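Local coordinates for protein transcriptional regulator KdgR (PDB 5Y6I) that probably binds DNA as a dimeric transcription factor of the IclR family, with a helix-turn-helix domain and a C-terminal effector domain, at residues Glu163-Glu166 / Leu167-Glu171. Numbering follows the deposited sequence.
Sequences EVAE and LREEE
Val164 and Arg168 meet one turn apart in a local i to i+4 contact on the short surface helix 162-171, which packs beside the antiparallel sheet of the IclR C-terminal domain. Three successive alpha-helical bonds carry the backbone: Arg168 N to Val164 O, Glu169 N to Ala165 O and Glu170 N to Glu166 O, the first of them 3.0 Å long and fairly straight at 162°. On this frame the Arg168 chain starts with CG anti to the backbone N (chi1 174°) and bends at chi3, which folds the guanidinium back over the preceding turn. One face of that group lies over Ala165, whose CA sits 4.1 Å above the plane and near its centre; CB of Ala165 is 3.9 Å from NH2, and Val164 CG2 comes in obliquely toward NH1. Glu161, just ahead of the helix, supplies the salt bridge to NH1. The domain belongs to the GAF-like class of sensory folds, and here the inner side of the helix turns to strand 111-118, where Leu167 touches Trp117, while Glu171 accepts hydrogen bonds from the backbone N atoms of Leu146 and Leu147. On the exposed side Glu166 and Glu170 run alongside each other, their carboxylate planes 43° apart and Glu166 OE2 4.3 Å from Glu170 OE2, a like-charge proximity that might raise the proton affinity of either acid.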
loop_
_atom_site.group_PDB
_atom_site.type_symbol
_atom_site.label_atom_id
_atom_site.label_comp_id
_atom_site.label_asym_id
_atom_site.label_seq_id
_atom_site.Cartn_x
_atom_site.Cartn_y
_atom_site.Cartn_z
ATOM N N GLU A 163 12.431 7.425 -12.344
ATOM C CA GLU A 163 12.287 8.520 -11.398
ATOM C C GLU A 163 13.598 8.911 -10.715
ATOM O O GLU A 163 13.579 9.772 -9.828
ATOM C CB GLU A 163 11.218 8.202 -10.353
ATOM C CG GLU A 163 11.123 6.765 -9.912
ATOM C CD GLU A 163 10.050 6.582 -8.851
ATOM O OE1 GLU A 163 9.361 5.548 -8.862
ATOM O OE2 GLU A 163 9.893 7.493 -8.011
ATOM N N VAL A 164 14.726 8.322 -11.106
ATOM C CA VAL A 164 16.015 8.780 -10.623
ATOM C C VAL A 164 16.816 9.498 -11.704
ATOM O O VAL A 164 17.623 10.376 -11.375
ATOM C CB VAL A 164 16.841 7.618 -10.022
ATOM C CG1 VAL A 164 16.032 6.785 -9.072
ATOM C CG2 VAL A 164 17.511 6.786 -11.065
ATOM N N ALA A 165 16.574 9.191 -12.982
ATOM C CA ALA A 165 17.518 9.536 -14.034
ATOM C C ALA A 165 17.671 11.043 -14.197
ATOM O O ALA A 165 18.787 11.537 -14.396
ATOM C CB ALA A 165 17.086 8.891 -15.351
ATOM N N GLU A 166 16.569 11.795 -14.126
ATOM C CA GLU A 166 16.668 13.224 -14.411
ATOM C C GLU A 166 17.576 13.918 -13.407
ATOM O O GLU A 166 18.535 14.593 -13.791
ATOM C CB GLU A 166 15.294 13.887 -14.423
ATOM C CG GLU A 166 15.405 15.417 -14.454
ATOM C CD GLU A 166 14.063 16.118 -14.390
ATOM O OE1 GLU A 166 13.680 16.748 -15.407
ATOM O OE2 GLU A 166 13.397 16.033 -13.324
ATOM N N LEU A 167 17.294 13.760 -12.110
ATOM C CA LEU A 167 18.161 14.390 -11.124
ATOM C C LEU A 167 19.567 13.817 -11.197
ATOM O O LEU A 167 20.545 14.561 -11.034
ATOM C CB LEU A 167 17.577 14.273 -9.704
ATOM C CG LEU A 167 17.270 12.974 -8.944
ATOM C CD1 LEU A 167 18.394 12.626 -7.986
ATOM C CD2 LEU A 167 15.966 13.108 -8.175
ATOM N N ARG A 168 19.697 12.519 -11.501
ATOM C CA ARG A 168 21.030 11.973 -11.731
ATOM C C ARG A 168 21.722 12.672 -12.895
ATOM O O ARG A 168 22.940 12.895 -12.852
ATOM C CB ARG A 168 20.969 10.471 -11.998
ATOM C CG ARG A 168 22.339 9.899 -12.379
ATOM C CD ARG A 168 22.254 8.454 -12.797
ATOM N NE ARG A 168 21.861 8.414 -14.187
ATOM C CZ ARG A 168 21.028 7.519 -14.713
ATOM N NH1 ARG A 168 20.463 6.573 -13.963
ATOM N NH2 ARG A 168 20.744 7.594 -15.996
ATOM N N GLU A 169 20.970 13.029 -13.937
ATOM C CA GLU A 169 21.568 13.754 -15.051
ATOM C C GLU A 169 21.864 15.205 -14.690
ATOM O O GLU A 169 22.828 15.784 -15.206
ATOM C CB GLU A 169 20.652 13.668 -16.268
ATOM C CG GLU A 169 20.650 12.291 -16.908
ATOM C CD GLU A 169 19.415 12.029 -17.738
ATOM O OE1 GLU A 169 19.234 10.872 -18.171
ATOM O OE2 GLU A 169 18.626 12.976 -17.951
ATOM N N GLU A 170 21.056 15.819 -13.825
ATOM C CA GLU A 170 21.420 17.145 -13.335
ATOM C C GLU A 170 22.693 17.090 -12.505
ATOM O O GLU A 170 23.453 18.063 -12.467
ATOM C CB GLU A 170 20.284 17.741 -12.512
ATOM C CG GLU A 170 18.995 17.966 -13.274
ATOM C CD GLU A 170 17.899 18.528 -12.388
ATOM O OE1 GLU A 170 18.198 18.888 -11.223
ATOM O OE2 GLU A 170 16.744 18.618 -12.854
ATOM N N GLU A 171 22.949 15.948 -11.861
ATOM C CA GLU A 171 24.091 15.792 -10.969
ATOM C C GLU A 171 25.406 15.677 -11.731
ATOM O O GLU A 171 26.445 16.118 -11.235
ATOM C CB GLU A 171 23.884 14.561 -10.089
ATOM C CG GLU A 171 24.275 14.748 -8.635
ATOM C CD GLU A 171 23.581 13.758 -7.708
ATOM O OE1 GLU A 171 22.418 14.009 -7.311
ATOM O OE2 GLU A 171 24.198 12.722 -7.375
#